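Local structure of prophenoloxidase b (Marsupenaeus japonicus, 3WKY) at residues 451-456 and 479-484. The protein is a type 3 copper protein, the zymogen of a phenoloxidase that probably hydroxylates monophenols and oxidises o-diphenols once activated. Sequence-based numbering, arbitrary orientation.
Sequences TPKTFN and FLEHPD. With NAG (2-acetamido-2-deoxy-beta-D-glucopyranose), chain C; NAG (2-acetamido-2-deoxy-beta-D-glucopyranose), chain F.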
ATOM      1  N   THR A 451       1.713 -47.864  -2.800  1.00 26.04           N
ATOM      2  CA  THR A 451       1.681 -49.153  -2.119  1.00 28.88           C
ATOM      3  C   THR A 451       1.631 -48.899  -0.610  1.00 31.54           C
ATOM      4  O   THR A 451       2.290 -47.988  -0.108  1.00 29.40           O
ATOM      5  CB  THR A 451       2.942 -49.988  -2.476  1.00 34.08           C
ATOM      6  OG1 THR A 451       2.844 -50.466  -3.824  1.00 50.23           O
ATOM      7  CG2 THR A 451       3.098 -51.186  -1.556  1.00 49.52           C
ATOM      8  N   PRO A 452       0.838 -49.694   0.123  1.00 31.75           N
ATOM      9  CA  PRO A 452       0.806 -49.561   1.586  1.00 35.46           C
ATOM     10  C   PRO A 452       2.074 -50.104   2.239  1.00 37.86           C
ATOM     11  O   PRO A 452       2.697 -51.017   1.696  1.00 37.24           O
ATOM     12  CB  PRO A 452      -0.394 -50.426   1.983  1.00 39.40           C
ATOM     13  CG  PRO A 452      -0.506 -51.436   0.887  1.00 45.68           C
ATOM     14  CD  PRO A 452      -0.130 -50.692  -0.365  1.00 33.42           C
ATOM     15  N   LYS A 453       2.469 -49.519   3.367  1.00 31.98           N
ATOM     16  CA  LYS A 453       3.531 -50.067   4.204  1.00 32.19           C
ATOM     17  C   LYS A 453       3.078 -49.963   5.655  1.00 35.33           C
ATOM     18  O   LYS A 453       2.342 -49.040   6.017  1.00 31.07           O
ATOM     19  CB  LYS A 453       4.849 -49.311   4.025  1.00 31.48           C
ATOM     20  CG  LYS A 453       5.488 -49.426   2.641  1.00 34.90           C
ATOM     21  CD  LYS A 453       6.841 -48.720   2.630  1.00 42.36           C
ATOM     22  CE  LYS A 453       7.363 -48.485   1.212  1.00 46.44           C
ATOM     23  NZ  LYS A 453       7.622 -49.753   0.493  1.00 32.82           N
ATOM     24  N   THR A 454       3.532 -50.902   6.481  1.00 35.44           N
ATOM     25  CA  THR A 454       3.098 -50.983   7.874  1.00 35.67           C
ATOM     26  C   THR A 454       4.315 -51.112   8.777  1.00 34.89           C
ATOM     27  O   THR A 454       5.271 -51.800   8.425  1.00 30.99           O
ATOM     28  CB  THR A 454       2.177 -52.204   8.076  1.00 33.61           C
ATOM     29  OG1 THR A 454       1.056 -52.104   7.188  1.00 39.17           O
ATOM     30  CG2 THR A 454       1.672 -52.275   9.505  1.00 31.39           C
ATOM     31  N   PHE A 455       4.298 -50.438   9.926  1.00 30.32           N
ATOM     32  CA  PHE A 455       5.356 -50.633  10.914  1.00 30.29           C
ATOM     33  C   PHE A 455       4.810 -50.755  12.335  1.00 31.54           C
ATOM     34  O   PHE A 455       3.677 -50.354  12.619  1.00 29.82           O
ATOM     35  CB  PHE A 455       6.419 -49.530  10.835  1.00 27.11           C
ATOM     36  CG  PHE A 455       5.932 -48.173  11.263  1.00 29.02           C
ATOM     37  CD1 PHE A 455       5.289 -47.341  10.360  1.00 32.43           C
ATOM     38  CD2 PHE A 455       6.134 -47.724  12.563  1.00 28.00           C
ATOM     39  CE1 PHE A 455       4.840 -46.087  10.746  1.00 27.41           C
ATOM     40  CE2 PHE A 455       5.685 -46.469  12.958  1.00 28.74           C
ATOM     41  CZ  PHE A 455       5.037 -45.652  12.041  1.00 24.68           C
ATOM     42  N   ASN A 456       5.638 -51.314  13.214  1.00 32.76           N
ATOM     43  CA  ASN A 456       5.301 -51.521  14.621  1.00 32.22           C
ATOM     44  C   ASN A 456       5.672 -50.274  15.437  1.00 27.85           C
ATOM     45  O   ASN A 456       6.853 -49.976  15.632  1.00 30.33           O
ATOM     46  CB  ASN A 456       6.055 -52.764  15.130  1.00 31.28           C
ATOM     47  CG  ASN A 456       5.674 -53.170  16.553  1.00 41.26           C
ATOM     48  OD1 ASN A 456       5.078 -52.393  17.305  1.00 32.57           O
ATOM     49  ND2 ASN A 456       6.033 -54.408  16.926  1.00 35.70           N
ATOM     50  N   PHE A 479       2.575 -45.177   0.365  1.00 23.90           N
ATOM     51  CA  PHE A 479       3.841 -44.575  -0.037  1.00 25.59           C
ATOM     52  C   PHE A 479       3.966 -44.672  -1.545  1.00 28.24           C
ATOM     53  O   PHE A 479       3.523 -45.659  -2.145  1.00 24.35           O
ATOM     54  CB  PHE A 479       5.013 -45.361   0.555  1.00 27.70           C
ATOM     55  CG  PHE A 479       5.123 -45.269   2.039  1.00 32.83           C
ATOM     56  CD1 PHE A 479       4.294 -46.021   2.861  1.00 30.38           C
ATOM     57  CD2 PHE A 479       6.070 -44.438   2.622  1.00 36.96           C
ATOM     58  CE1 PHE A 479       4.391 -45.928   4.247  1.00 34.61           C
ATOM     59  CE2 PHE A 479       6.179 -44.346   4.002  1.00 48.19           C
ATOM     60  CZ  PHE A 479       5.338 -45.096   4.817  1.00 38.58           C
ATOM     61  N   LEU A 480       4.598 -43.678  -2.162  1.00 20.42           N
ATOM     62  CA  LEU A 480       4.972 -43.830  -3.563  1.00 19.95           C
ATOM     63  C   LEU A 480       5.999 -44.955  -3.612  1.00 17.32           C
ATOM     64  O   LEU A 480       6.784 -45.118  -2.673  1.00 22.06           O
ATOM     65  CB  LEU A 480       5.591 -42.542  -4.106  1.00 20.89           C
ATOM     66  CG  LEU A 480       5.748 -42.557  -5.621  1.00 20.84           C
ATOM     67  CD1 LEU A 480       4.368 -42.434  -6.234  1.00 23.12           C
ATOM     68  CD2 LEU A 480       6.694 -41.472  -6.131  1.00 22.37           C
ATOM     69  N   GLU A 481       5.995 -45.729  -4.700  1.00 18.70           N
ATOM     70  CA  GLU A 481       6.923 -46.839  -4.848  1.00 20.59           C
ATOM     71  C   GLU A 481       7.187 -47.055  -6.328  1.00 19.02           C
ATOM     72  O   GLU A 481       6.513 -46.458  -7.168  1.00 22.70           O
ATOM     73  CB  GLU A 481       6.337 -48.117  -4.226  1.00 26.94           C
ATOM     74  CG  GLU A 481       6.896 -48.472  -2.849  1.00 27.40           C
ATOM     75  CD  GLU A 481       8.344 -48.945  -2.903  1.00 27.38           C
ATOM     76  OE1 GLU A 481       8.947 -48.966  -4.007  1.00 28.50           O
ATOM     77  OE2 GLU A 481       8.885 -49.303  -1.832  1.00 29.94           O
ATOM     78  N   HIS A 482       8.161 -47.906  -6.650  1.00 23.34           N
ATOM     79  CA  HIS A 482       8.491 -48.193  -8.040  1.00 20.09           C
ATOM     80  C   HIS A 482       9.058 -49.609  -8.111  1.00 21.72           C
ATOM     81  O   HIS A 482       9.634 -50.084  -7.139  1.00 21.28           O
ATOM     82  CB  HIS A 482       9.559 -47.211  -8.532  1.00 21.93           C
ATOM     83  CG  HIS A 482      10.895 -47.407  -7.886  1.00 24.02           C
ATOM     84  ND1 HIS A 482      11.861 -48.246  -8.409  1.00 23.46           N
ATOM     85  CD2 HIS A 482      11.422 -46.900  -6.745  1.00 24.00           C
ATOM     86  CE1 HIS A 482      12.925 -48.231  -7.630  1.00 23.40           C
ATOM     87  NE2 HIS A 482      12.684 -47.423  -6.609  1.00 26.18           N
ATOM     88  N   PRO A 483       8.891 -50.288  -9.259  1.00 24.87           N
ATOM     89  CA  PRO A 483       9.551 -51.586  -9.492  1.00 23.67           C
ATOM     90  C   PRO A 483      11.063 -51.430  -9.604  1.00 25.77           C
ATOM     91  O   PRO A 483      11.518 -50.362 -10.033  1.00 26.90           O
ATOM     92  CB  PRO A 483       9.000 -52.022 -10.859  1.00 24.64           C
ATOM     93  CG  PRO A 483       7.725 -51.269 -11.029  1.00 26.58           C
ATOM     94  CD  PRO A 483       7.934 -49.944 -10.326  1.00 24.54           C
ATOM     95  N   ASP A 484      11.833 -52.461  -9.248  1.00 23.81           N
ATOM     96  CA  ASP A 484      13.268 -52.453  -9.542  1.00 30.56           C
ATOM     97  C   ASP A 484      13.499 -52.254 -11.036  1.00 23.74           C
ATOM     98  O   ASP A 484      12.666 -52.637 -11.861  1.00 27.42           O
ATOM     99  CB  ASP A 484      13.941 -53.773  -9.134  1.00 31.77           C
ATOM    100  CG  ASP A 484      13.978 -53.990  -7.631  1.00 40.60           C
ATOM    101  OD1 ASP A 484      13.842 -53.011  -6.866  1.00 33.55           O
ATOM    102  OD2 ASP A 484      14.164 -55.157  -7.218  1.00 40.04           O
TER
HETATM  103  C1  NAG C   1       6.186 -54.536  18.366  1.00 34.66           C
HETATM  104  C2  NAG C   1       6.348 -56.040  18.604  1.00 39.03           C
HETATM  105  C3  NAG C   1       6.592 -56.320  20.075  1.00 46.00           C
HETATM  106  C4  NAG C   1       7.790 -55.536  20.598  1.00 44.43           C
HETATM  107  C5  NAG C   1       7.858 -54.081  20.119  1.00 39.67           C
HETATM  108  C6  NAG C   1       9.331 -53.689  20.029  1.00 36.19           C
HETATM  109  C7  NAG C   1       5.115 -57.611  17.169  1.00 43.56           C
HETATM  110  C8  NAG C   1       3.753 -58.124  16.804  1.00 47.21           C
HETATM  111  N2  NAG C   1       5.159 -56.762  18.195  1.00 34.88           N
HETATM  112  O3  NAG C   1       6.811 -57.706  20.242  1.00 46.73           O
HETATM  113  O4  NAG C   1       7.741 -55.539  22.010  1.00 43.06           O
HETATM  114  O5  NAG C   1       7.322 -53.835  18.828  1.00 32.98           O
HETATM  115  O6  NAG C   1       9.714 -52.864  21.102  1.00 51.45           O
HETATM  116  O7  NAG C   1       6.109 -57.966  16.537  1.00 47.41           O
HETATM  117  C1  NAG F 704      15.546 -54.079  -3.987  1.00 41.01           C
HETATM  118  C2  NAG F 704      15.412 -55.604  -4.030  1.00 50.40           C
HETATM  119  C3  NAG F 704      13.956 -55.993  -3.802  1.00 47.97           C
HETATM  120  C4  NAG F 704      13.484 -55.428  -2.471  1.00 50.44           C
HETATM  121  C5  NAG F 704      13.798 -53.939  -2.348  1.00 49.65           C
HETATM  122  C6  NAG F 704      13.576 -53.479  -0.912  1.00 46.12           C
HETATM  123  C7  NAG F 704      16.918 -57.069  -5.252  1.00 57.44           C
HETATM  124  C8  NAG F 704      17.019 -57.984  -6.438  1.00 45.99           C
HETATM  125  N2  NAG F 704      15.928 -56.173  -5.267  1.00 52.02           N
HETATM  126  O3  NAG F 704      13.818 -57.394  -3.787  1.00 47.73           O
HETATM  127  O4  NAG F 704      12.092 -55.623  -2.337  1.00 55.76           O
HETATM  128  O5  NAG F 704      15.140 -53.649  -2.699  1.00 50.97           O
HETATM  129  O6  NAG F 704      14.701 -53.849  -0.144  1.00 54.48           O
HETATM  130  O7  NAG F 704      17.723 -57.162  -4.324  1.00 52.65           O
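Thr-451 and Phe-479 face each other as an antiparallel hydrogen-bonded pair, each giving its N-H to the other's carbonyl. Thr-451 N to Phe-479 O and Phe-479 N to Thr-451 O both measure 2.9 Å, and together they satisfy the N-H and C=O of both residues. The Lys-453 side chain, on the same face of the sheet, crosses that of Phe-479 at about a right angle. Its CB comes within 3.4 Å of Phe-479 CE1, and CD lies over one face, 4.0 Å from the ring centroid, as a CH-pi contact. Lysine suits the place because its methylenes cover the aromatic while the ammonium passes beyond it. A bend at the last torsion (chi4 -64°) brings Lys-453 NZ to Glu-481 OE2 at 2.7 Å, a salt bridge made on the anti lone pair of that oxygen. The strands, 445-456 and 472-481, are antiparallel neighbours in a mixed beta-sheet, both within the hemocyanin Ig-like region; Phe-479, a large apolar ring fit for a buried site, also packs against Met-193 and Asn-194 of helix 193-205. Without the CG and CD methylenes over that ring and the ammonium beyond them, an alanine in place of Lys-453 would probably leave Glu-481 OE2 lacking its cationic mate and the ring less covered. Glutamate suits its site by having two oxygens to share: Glu-481 OE1 accepts a hydrogen bond from the backbone N of His-482 at 3.0 Å and also pairs with Arg-576, so bonds at both oxygens limit rotation of the group. Arg-576 also salt-bridges Asp-484 OD1, leaving Asp-484 OD2 to accept a hydrogen bond from N2 of the chain F sugar, the glycan near Asn-550, at 2.8 Å. Asparagine is required at the end of strand 445-456, where Asn-456 ND2 is joined covalently to C1 of the chain C sugar and OD1 accepts a hydrogen bond from Ser-458 N.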